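PDB 2QGY: enolase from the environmental genome shotgun sequencing of the Sargasso Sea, which is of unknown function but probably catalyses a magnesium-dependent reaction that begins with proton abstraction beside a carboxylate, as in other enolase superfamily members. Local coordinates for residues A[34-39]-A[331-336]; A[38-43]-A[364-369]; A[59-64]-A[373-378]; A[310-315]-A[358-363]. All blocks are in the same frame, centred on the assembly; numbering follows the deposited sequence. Where two conformers were deposited one is given.

In the fold
Interactions 1, 2 and 3 all reach the four-stranded antiparallel sheet of the N-terminal capping domain. Interactions 1 and 2 share strand 37-43, with centres 14 Å apart, and in both the partner lies later in the chain than most of the barrel. Segments 358-363, 364-369 and 373-378 lead the chain off the barrel in interaction 4, past the sheet in interaction 2 and into its strand 373-379 in interaction 3. Interactions 1 and 3 also touch, I37 CD1 packing 3.7 Å from E60 O. In interaction 1 the K34 side chain lies about 11 Å from the magnesium ion bound by D200, E226 and E252, too far to be a ligand.

Interaction 1: A[34-39]-A[331-336]; sequences KKFIII and PDYINF
The F36 ring points its edge at two aromatic partners, Y333 and F336, while one face is roofed by a carbonyl of its own segment, K34 O, 3.6 Å above the plane and over the ring centre. This buried cluster joins the capping domain to the barrel domain of the enolase fold, where the chain entering strand 37-43 meets the start of the short helix 334-338. With Y333 the geometry is an offset edge-to-face pair: the ring centroids of F36 and Y333 lie 5.5 Å apart and the planes are turned by 74°. The closest atoms of that pair are F36 CZ and Y333 CE2, at 3.6 Å. F336 comes to another part of the same edge, its CE2 lying 3.7 Å from F36 CE2, and the two side chains run past each other in opposite directions. Phenylalanine suits both places because a flat hydrocarbon ring can fill a buried site without needing a polar partner.

Y333 contributes a hydroxyl that reaches the backbone. K34 N donates to Y333 OH over 3.2 Å with an N-H...O angle of 149°, and W304 NE1 bonds to the same oxygen, so two N-H groups fix the ring from its far end. The K34 amine lies elsewhere, bonded to S55 O and W304 O; with chi1 at 54° its CG is wedged between the backbone N and the carbonyl carbon, and K34 CG lies 3.8 Å from Y333 OH.

Interaction 2: A[38-43]-A[364-369]; sequences IIKITT and IHEDIL
K40 NZ is gripped by two carboxylates: E366 across this contact and E48 from the neighbouring strand 48-53. The salt bridge to E366 ties the capping-domain sheet to helix 366-371, the C-terminal helix that brings the chain back to this domain in the enolase fold. K40 NZ lies 2.8 Å from E366 OE2, meeting it on the syn side and 19° out of the carboxylate plane. Two acids around one ammonium probably keep it charged. The lysine chain is extended up to CD and then bends, chi3 87°, which turns the amine toward the glutamate; the two side chains cross at about a right angle. Lysine suits this partly exposed place on the sheet's surface, since its methylene groups can pack on W50, which E366 also touches, while the charge pairs with the acids.

E366 sits in the first turn of its helix, directly after the N-cap residue H365, where a negative side chain is probably favoured by the helix dipole. One turn further on, L369 turns toward the sheet, and its side chain also touches W19. There the touch is light, with L369 CD2 4.4 Å from I38 CG2.

Interaction 3: A[59-64]-A[373-378]; sequences REKGIA and SIYSLD
Carbon against ring is the main interaction: the K61 side chain lies over one face of Y375 in a CH-pi contact, fastening the start of helix 60-74 to strand 373-379. That strand is, within this chain, the outermost on its side of the antiparallel sheet of the capping domain, which in this fold is completed by the C-terminal end of the chain. K61 CD stands 3.9 Å from the centroid of the Y375 ring, 18° off its normal, and K61 CG lies 3.8 Å from Y375 CD2. On the opposite face is I374 CG1, so the ring is sandwiched between two aliphatic groups. Y375 was modelled in two conformations; the CH-pi contact is that of one of them and is uncertain for the other.

Charge enters at the end of the lysine. K61 bends at chi3 (-70°), and its ammonium makes a salt bridge to E69 of the second subunit, so that one side chain serves both the sheet and the dimer. Y375 OH lies 4.0 Å from K61 NZ, too long for a hydrogen bond.

The backbone of the strand is shaped by a classic beta bulge, in which I374 and Y375 both face I20. A van der Waals touch follows two residues on, at L377, which also packs on I65 and K68. Here the leucine methyl meets a backbone carbonyl of the helix, L377 CD2 lying 4.2 Å from A64 O.

Interaction 4: A[310-315]-A[358-363]; sequences SASAML and AGLGIV
S312 OG donates to L360 O at 2.8 Å, approaching in the carbonyl plane on a lone pair with a C=O...O angle of 123°. Both partners are buried, and the bond satisfies a hydroxyl and a carbonyl that would otherwise be costly to enclose. The serine holds OG anti to its own N (chi1 -176°), which points it out from the helix toward the loop. Around this bond are two apolar touches. L360 CD2 rests 3.7 Å from A313 CA and 4.1 Å from A313 CB, a close approach to the helix backbone that the small methyl of alanine permits. Two residues further along the loop, I362 CD1 reaches to 4.2 Å from S312 CB.

The helix, 309-320, is one of those packed around the strands of the barrel domain, a modified TIM barrel in enolase superfamily enzymes; segment 358-363 belongs to the loop that passes over it on the way to helix 366-371. L360 and I362 both lie against V309 as well, and L360 also against H316, so each loop side chain meets this helix at more than one place.

Further out, the loop is shaped by a type II' turn from A358 to G361, closed by G361 N to A358 O at 3.0 Å. G359 occupies its second position with a positive phi of 59°, and G361 also has a positive phi; glycine adopts such values readily. The turn is held to helix 99-120 through L360 N, which bonds to D114 OD1, and G359 makes backbone bonds with L122 and L124.

Interaction 1: A[34-39]-A[331-336]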
# COMPACT_ATOMS: atom_id res chain seq x y z
N LYS A 34 4.13 -8.86 18.72
CA LYS A 34 4.58 -8.73 17.33
C LYS A 34 5.93 -8.02 17.38
O LYS A 34 6.29 -7.45 18.42
CB LYS A 34 3.57 -7.91 16.51
CG LYS A 34 3.24 -6.57 17.11
CD LYS A 34 2.20 -5.70 16.34
CE LYS A 34 2.56 -5.57 14.87
NZ LYS A 34 1.92 -4.41 14.20
N LYS A 35 6.68 -8.05 16.28
CA LYS A 35 7.89 -7.24 16.17
C LYS A 35 7.47 -5.76 16.05
O LYS A 35 6.55 -5.42 15.27
CB LYS A 35 8.72 -7.65 14.95
CG LYS A 35 9.09 -9.13 14.93
CD LYS A 35 10.15 -9.42 13.86
CE LYS A 35 10.59 -10.89 13.85
NZ LYS A 35 9.48 -11.83 13.58
N PHE A 36 8.08 -4.88 16.85
CA PHE A 36 7.79 -3.44 16.76
C PHE A 36 8.95 -2.75 16.03
O PHE A 36 10.07 -3.24 16.05
CB PHE A 36 7.62 -2.85 18.17
CG PHE A 36 6.61 -3.59 19.02
CD1 PHE A 36 5.30 -3.73 18.60
CD2 PHE A 36 6.97 -4.10 20.27
CE1 PHE A 36 4.34 -4.38 19.42
CE2 PHE A 36 6.04 -4.74 21.07
CZ PHE A 36 4.73 -4.89 20.65
N ILE A 37 8.66 -1.61 15.41
CA ILE A 37 9.64 -0.80 14.70
C ILE A 37 9.59 0.56 15.37
O ILE A 37 8.65 1.31 15.19
CB ILE A 37 9.28 -0.66 13.21
CG1 ILE A 37 9.14 -2.05 12.57
CG2 ILE A 37 10.29 0.28 12.49
CD1 ILE A 37 8.53 -2.04 11.12
N ILE A 38 10.62 0.87 16.13
CA ILE A 38 10.69 2.11 16.89
C ILE A 38 11.90 2.88 16.39
O ILE A 38 12.94 2.29 16.18
CB ILE A 38 10.80 1.80 18.37
CG1 ILE A 38 9.49 1.10 18.82
CG2 ILE A 38 11.01 3.09 19.15
CD1 ILE A 38 9.47 0.67 20.25
N ILE A 39 11.75 4.19 16.16
CA ILE A 39 12.86 5.00 15.65
C ILE A 39 13.18 6.17 16.57
O ILE A 39 12.32 6.65 17.31
CB ILE A 39 12.60 5.50 14.20
CG1 ILE A 39 11.70 6.75 14.17
CG2 ILE A 39 12.00 4.38 13.34
CD1 ILE A 39 11.58 7.36 12.77
N PRO A 331 -3.66 -4.85 26.79
CA PRO A 331 -3.15 -4.89 28.15
C PRO A 331 -1.91 -5.77 28.28
O PRO A 331 -1.01 -5.40 29.04
CB PRO A 331 -4.32 -5.47 28.95
CG PRO A 331 -5.54 -5.02 28.19
CD PRO A 331 -5.08 -5.25 26.72
N ASP A 332 -1.82 -6.85 27.51
CA ASP A 332 -0.69 -7.79 27.62
C ASP A 332 0.63 -7.22 27.09
O ASP A 332 1.68 -7.79 27.31
CB ASP A 332 -0.99 -9.15 27.01
CG ASP A 332 -1.46 -9.06 25.54
OD1 ASP A 332 -2.42 -8.31 25.25
OD2 ASP A 332 -0.88 -9.77 24.70
N TYR A 333 0.55 -6.11 26.36
CA TYR A 333 1.74 -5.41 25.88
C TYR A 333 2.23 -4.34 26.87
O TYR A 333 3.29 -3.70 26.65
CB TYR A 333 1.41 -4.72 24.55
CG TYR A 333 1.34 -5.65 23.33
CD1 TYR A 333 1.29 -7.05 23.47
CD2 TYR A 333 1.33 -5.12 22.04
CE1 TYR A 333 1.24 -7.90 22.32
CE2 TYR A 333 1.28 -5.94 20.91
CZ TYR A 333 1.24 -7.31 21.05
OH TYR A 333 1.21 -8.10 19.91
N ILE A 334 1.46 -4.10 27.93
CA ILE A 334 1.84 -3.01 28.84
C ILE A 334 3.14 -3.30 29.60
O ILE A 334 4.06 -2.49 29.56
CB ILE A 334 0.72 -2.64 29.82
CG1 ILE A 334 -0.52 -2.09 29.06
CG2 ILE A 334 1.23 -1.64 30.85
CD1 ILE A 334 -0.40 -0.61 28.62
N ASN A 335 3.22 -4.42 30.30
CA ASN A 335 4.45 -4.65 31.08
C ASN A 335 5.62 -5.02 30.18
O ASN A 335 6.77 -4.69 30.50
CB ASN A 335 4.25 -5.71 32.15
CG ASN A 335 3.27 -5.26 33.22
OD1 ASN A 335 3.23 -4.09 33.62
ND2 ASN A 335 2.47 -6.20 33.69
N PHE A 336 5.35 -5.65 29.04
CA PHE A 336 6.41 -5.82 28.07
C PHE A 336 7.04 -4.46 27.70
O PHE A 336 8.27 -4.32 27.64
CB PHE A 336 5.94 -6.49 26.78
CG PHE A 336 7.05 -6.61 25.78
CD1 PHE A 336 8.03 -7.58 25.96
CD2 PHE A 336 7.16 -5.71 24.72
CE1 PHE A 336 9.07 -7.68 25.09
CE2 PHE A 336 8.21 -5.80 23.84
CZ PHE A 336 9.18 -6.78 24.02

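Interaction 2: A[38-43]-A[364-369]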
# COMPACT_ATOMS: atom_id res chain seq x y z
N ILE A 38 10.62 0.87 16.13
CA ILE A 38 10.69 2.11 16.89
C ILE A 38 11.90 2.88 16.39
O ILE A 38 12.94 2.29 16.18
CB ILE A 38 10.80 1.80 18.37
CG1 ILE A 38 9.49 1.10 18.82
CG2 ILE A 38 11.01 3.09 19.15
CD1 ILE A 38 9.47 0.67 20.25
N ILE A 39 11.75 4.19 16.16
CA ILE A 39 12.86 5.00 15.65
C ILE A 39 13.18 6.17 16.57
O ILE A 39 12.32 6.65 17.31
CB ILE A 39 12.60 5.50 14.20
CG1 ILE A 39 11.70 6.75 14.17
CG2 ILE A 39 12.00 4.38 13.34
CD1 ILE A 39 11.58 7.36 12.77
N LYS A 40 14.43 6.64 16.51
CA LYS A 40 14.79 7.87 17.18
C LYS A 40 15.59 8.69 16.17
O LYS A 40 16.54 8.20 15.58
CB LYS A 40 15.66 7.59 18.41
CG LYS A 40 15.84 8.85 19.23
CD LYS A 40 16.77 8.65 20.45
CE LYS A 40 18.22 8.84 20.10
NZ LYS A 40 19.03 8.66 21.37
N ILE A 41 15.16 9.93 15.97
CA ILE A 41 15.80 10.89 15.07
C ILE A 41 16.41 11.95 15.98
O ILE A 41 15.76 12.38 16.93
CB ILE A 41 14.76 11.52 14.12
CG1 ILE A 41 14.32 10.50 13.05
CG2 ILE A 41 15.30 12.81 13.48
CD1 ILE A 41 13.32 11.02 12.03
N THR A 42 17.65 12.34 15.69
CA THR A 42 18.32 13.45 16.40
C THR A 42 18.56 14.58 15.40
O THR A 42 19.08 14.35 14.29
CB THR A 42 19.69 13.02 16.99
OG1 THR A 42 19.52 11.80 17.73
CG2 THR A 42 20.24 14.12 17.96
N THR A 43 18.15 15.79 15.75
CA THR A 43 18.40 16.91 14.86
C THR A 43 19.83 17.41 15.05
O THR A 43 20.51 17.04 16.01
CB THR A 43 17.46 18.10 15.13
OG1 THR A 43 17.81 18.72 16.38
CG2 THR A 43 15.99 17.65 15.15
N ILE A 364 13.04 6.19 27.15
CA ILE A 364 13.37 4.80 26.78
C ILE A 364 14.81 4.47 27.16
O ILE A 364 15.71 5.28 26.93
CB ILE A 364 13.10 4.54 25.27
CG1 ILE A 364 11.61 4.25 25.04
CG2 ILE A 364 13.89 3.35 24.73
CD1 ILE A 364 11.28 4.24 23.55
N HIS A 365 14.98 3.28 27.73
CA HIS A 365 16.29 2.75 28.06
C HIS A 365 16.79 1.98 26.86
O HIS A 365 16.41 0.83 26.62
CB HIS A 365 16.17 1.86 29.28
CG HIS A 365 15.78 2.59 30.53
ND1 HIS A 365 16.67 2.81 31.56
CD2 HIS A 365 14.61 3.15 30.91
CE1 HIS A 365 16.05 3.48 32.53
NE2 HIS A 365 14.80 3.69 32.16
N GLU A 366 17.63 2.65 26.07
CA GLU A 366 17.99 2.13 24.75
C GLU A 366 18.77 0.83 24.81
O GLU A 366 18.70 0.02 23.89
CB GLU A 366 18.79 3.17 23.96
CG GLU A 366 17.95 4.34 23.55
CD GLU A 366 18.73 5.47 22.90
OE1 GLU A 366 19.70 5.21 22.14
OE2 GLU A 366 18.35 6.62 23.15
N ASP A 367 19.52 0.61 25.89
CA ASP A 367 20.28 -0.64 25.98
C ASP A 367 19.35 -1.82 26.17
O ASP A 367 19.58 -2.89 25.60
CB ASP A 367 21.42 -0.56 27.01
CG ASP A 367 22.58 0.34 26.54
OD1 ASP A 367 22.67 0.69 25.32
OD2 ASP A 367 23.43 0.70 27.40
N ILE A 368 18.25 -1.62 26.91
CA ILE A 368 17.23 -2.66 27.06
C ILE A 368 16.47 -2.91 25.75
O ILE A 368 16.24 -4.06 25.34
CB ILE A 368 16.25 -2.39 28.24
CG1 ILE A 368 17.05 -2.32 29.55
CG2 ILE A 368 15.16 -3.50 28.30
CD1 ILE A 368 16.26 -2.06 30.82
N LEU A 369 16.08 -1.82 25.09
CA LEU A 369 15.44 -1.91 23.78
C LEU A 369 16.33 -2.66 22.79
O LEU A 369 15.86 -3.56 22.08
CB LEU A 369 15.04 -0.54 23.26
CG LEU A 369 14.28 -0.52 21.92
CD1 LEU A 369 13.04 -1.42 21.97
CD2 LEU A 369 13.89 0.93 21.61

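Interaction 3: A[59-64]-A[373-378]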
# COMPACT_ATOMS: atom_id res chain seq x y z
N ARG A 59 7.70 -7.71 6.51
CA ARG A 59 7.93 -6.41 5.89
C ARG A 59 8.66 -5.46 6.83
O ARG A 59 8.97 -4.31 6.47
CB ARG A 59 6.59 -5.82 5.41
CG ARG A 59 5.99 -6.73 4.34
CD ARG A 59 4.49 -7.03 4.58
NE ARG A 59 3.73 -5.94 4.00
CZ ARG A 59 2.45 -6.04 3.66
NH1 ARG A 59 1.84 -5.01 3.10
NH2 ARG A 59 1.79 -7.18 3.89
N GLU A 60 8.94 -5.93 8.05
CA GLU A 60 9.57 -5.07 9.04
C GLU A 60 10.89 -4.46 8.58
O GLU A 60 11.09 -3.26 8.72
CB GLU A 60 9.76 -5.78 10.40
CG GLU A 60 8.48 -6.35 11.00
CD GLU A 60 8.23 -7.81 10.65
OE1 GLU A 60 8.83 -8.34 9.68
OE2 GLU A 60 7.38 -8.44 11.34
N LYS A 61 11.78 -5.27 8.02
CA LYS A 61 13.07 -4.75 7.54
C LYS A 61 12.85 -3.83 6.33
O LYS A 61 13.53 -2.81 6.19
CB LYS A 61 14.01 -5.91 7.18
CG LYS A 61 14.52 -6.66 8.42
CD LYS A 61 15.76 -7.51 8.12
CE LYS A 61 15.43 -8.70 7.24
NZ LYS A 61 16.58 -9.68 7.12
N GLY A 62 11.89 -4.19 5.48
CA GLY A 62 11.54 -3.37 4.31
C GLY A 62 11.07 -1.99 4.74
O GLY A 62 11.51 -0.98 4.19
N ILE A 63 10.22 -1.94 5.76
CA ILE A 63 9.74 -0.67 6.28
C ILE A 63 10.92 0.16 6.83
O ILE A 63 11.06 1.37 6.53
CB ILE A 63 8.63 -0.90 7.33
CG1 ILE A 63 7.35 -1.47 6.65
CG2 ILE A 63 8.31 0.39 8.11
CD1 ILE A 63 6.38 -2.06 7.65
N ALA A 64 11.78 -0.50 7.61
CA ALA A 64 12.95 0.19 8.18
C ALA A 64 13.88 0.79 7.12
O ALA A 64 14.43 1.89 7.29
CB ALA A 64 13.71 -0.76 9.08
N SER A 373 15.94 -6.50 20.73
CA SER A 373 15.83 -6.33 19.27
C SER A 373 16.56 -7.39 18.47
O SER A 373 17.63 -7.88 18.88
CB SER A 373 16.30 -4.92 18.87
OG SER A 373 15.42 -3.96 19.45
N ILE A 374 15.94 -7.75 17.35
CA ILE A 374 16.45 -8.71 16.38
C ILE A 374 17.25 -7.97 15.28
O ILE A 374 18.13 -8.54 14.64
CB ILE A 374 15.27 -9.56 15.77
CG1 ILE A 374 15.78 -10.77 14.97
CG2 ILE A 374 14.33 -8.74 14.91
CD1 ILE A 374 16.48 -11.79 15.85
N TYR A 375 16.96 -6.68 15.09
CA TYR A 375 17.60 -5.88 14.05
C TYR A 375 17.68 -4.43 14.50
O TYR A 375 16.84 -3.95 15.26
CB TYR A 375 16.86 -5.99 12.71
CG TYR A 375 16.74 -7.40 12.17
CD1 TYR A 375 17.88 -8.20 11.99
CD2 TYR A 375 15.50 -7.96 11.86
CE1 TYR A 375 17.79 -9.51 11.53
CE2 TYR A 375 15.39 -9.27 11.39
CZ TYR A 375 16.54 -10.03 11.23
OH TYR A 375 16.44 -11.32 10.76
N SER A 376 18.72 -3.74 14.05
CA SER A 376 18.84 -2.34 14.37
C SER A 376 19.68 -1.62 13.31
O SER A 376 20.48 -2.24 12.59
CB SER A 376 19.35 -2.10 15.80
OG SER A 376 20.71 -2.50 15.95
N LEU A 377 19.46 -0.33 13.19
CA LEU A 377 20.12 0.45 12.17
C LEU A 377 20.53 1.73 12.85
O LEU A 377 19.78 2.27 13.66
CB LEU A 377 19.10 0.74 11.07
CG LEU A 377 19.39 0.96 9.60
CD1 LEU A 377 20.62 0.17 9.09
CD2 LEU A 377 18.10 0.57 8.82
N ASP A 378 21.75 2.18 12.57
CA ASP A 378 22.26 3.46 13.07
C ASP A 378 22.90 4.21 11.90
O ASP A 378 23.89 3.75 11.29
CB ASP A 378 23.26 3.25 14.21
CG ASP A 378 23.57 4.54 14.99
OD1 ASP A 378 23.26 5.65 14.50
OD2 ASP A 378 24.12 4.43 16.12

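Interaction 4: A[310-315]-A[358-363]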
# COMPACT_ATOMS: atom_id res chain seq x y z
N SER A 310 3.89 4.57 19.97
CA SER A 310 2.56 4.57 19.31
C SER A 310 1.43 4.88 20.28
O SER A 310 0.55 5.71 19.97
CB SER A 310 2.28 3.23 18.65
OG SER A 310 3.16 3.00 17.58
N ALA A 311 1.41 4.23 21.44
CA ALA A 311 0.33 4.51 22.41
C ALA A 311 0.33 5.98 22.83
O ALA A 311 -0.74 6.59 22.94
CB ALA A 311 0.36 3.55 23.64
N SER A 312 1.50 6.55 23.08
CA SER A 312 1.55 7.96 23.49
C SER A 312 1.03 8.90 22.41
O SER A 312 0.27 9.82 22.71
CB SER A 312 2.96 8.37 23.89
OG SER A 312 2.93 9.71 24.36
N ALA A 313 1.43 8.67 21.16
CA ALA A 313 0.91 9.47 20.04
C ALA A 313 -0.61 9.34 19.97
O ALA A 313 -1.34 10.35 19.81
CB ALA A 313 1.54 8.99 18.74
N MET A 314 -1.11 8.12 20.11
CA MET A 314 -2.55 7.88 20.03
C MET A 314 -3.27 8.69 21.12
O MET A 314 -4.26 9.37 20.85
CB MET A 314 -2.85 6.38 20.21
CG MET A 314 -4.37 5.98 20.22
SD MET A 314 -4.73 4.28 20.58
CE MET A 314 -4.03 4.08 22.22
N LEU A 315 -2.79 8.58 22.35
CA LEU A 315 -3.44 9.29 23.46
C LEU A 315 -3.42 10.79 23.25
O LEU A 315 -4.45 11.48 23.46
CB LEU A 315 -2.81 8.89 24.80
CG LEU A 315 -2.88 7.41 25.17
CD1 LEU A 315 -2.23 7.19 26.53
CD2 LEU A 315 -4.35 6.91 25.18
N ALA A 358 7.10 17.25 27.71
CA ALA A 358 7.16 17.78 26.37
C ALA A 358 7.02 16.67 25.30
O ALA A 358 7.49 15.54 25.50
CB ALA A 358 8.46 18.57 26.17
N GLY A 359 6.41 17.03 24.17
CA GLY A 359 6.24 16.10 23.04
C GLY A 359 5.47 14.87 23.47
O GLY A 359 4.42 14.99 24.09
N LEU A 360 5.99 13.68 23.18
CA LEU A 360 5.33 12.44 23.56
C LEU A 360 5.74 11.93 24.92
O LEU A 360 5.25 10.89 25.38
CB LEU A 360 5.68 11.33 22.54
CG LEU A 360 5.33 11.63 21.09
CD1 LEU A 360 6.03 10.55 20.20
CD2 LEU A 360 3.80 11.58 20.94
N GLY A 361 6.68 12.62 25.56
CA GLY A 361 7.04 12.24 26.93
C GLY A 361 7.77 10.90 27.01
O GLY A 361 7.73 10.24 28.06
N ILE A 362 8.45 10.51 25.94
CA ILE A 362 9.09 9.19 25.87
C ILE A 362 10.41 9.19 26.66
O ILE A 362 11.29 10.04 26.46
CB ILE A 362 9.29 8.72 24.40
CG1 ILE A 362 7.92 8.57 23.72
CG2 ILE A 362 10.13 7.44 24.32
CD1 ILE A 362 7.04 7.51 24.31
N VAL A 363 10.53 8.21 27.54
CA VAL A 363 11.77 7.93 28.26
C VAL A 363 12.07 6.46 28.01
O VAL A 363 11.41 5.59 28.57
CB VAL A 363 11.60 8.17 29.78
CG1 VAL A 363 12.88 7.79 30.56
CG2 VAL A 363 11.23 9.64 30.08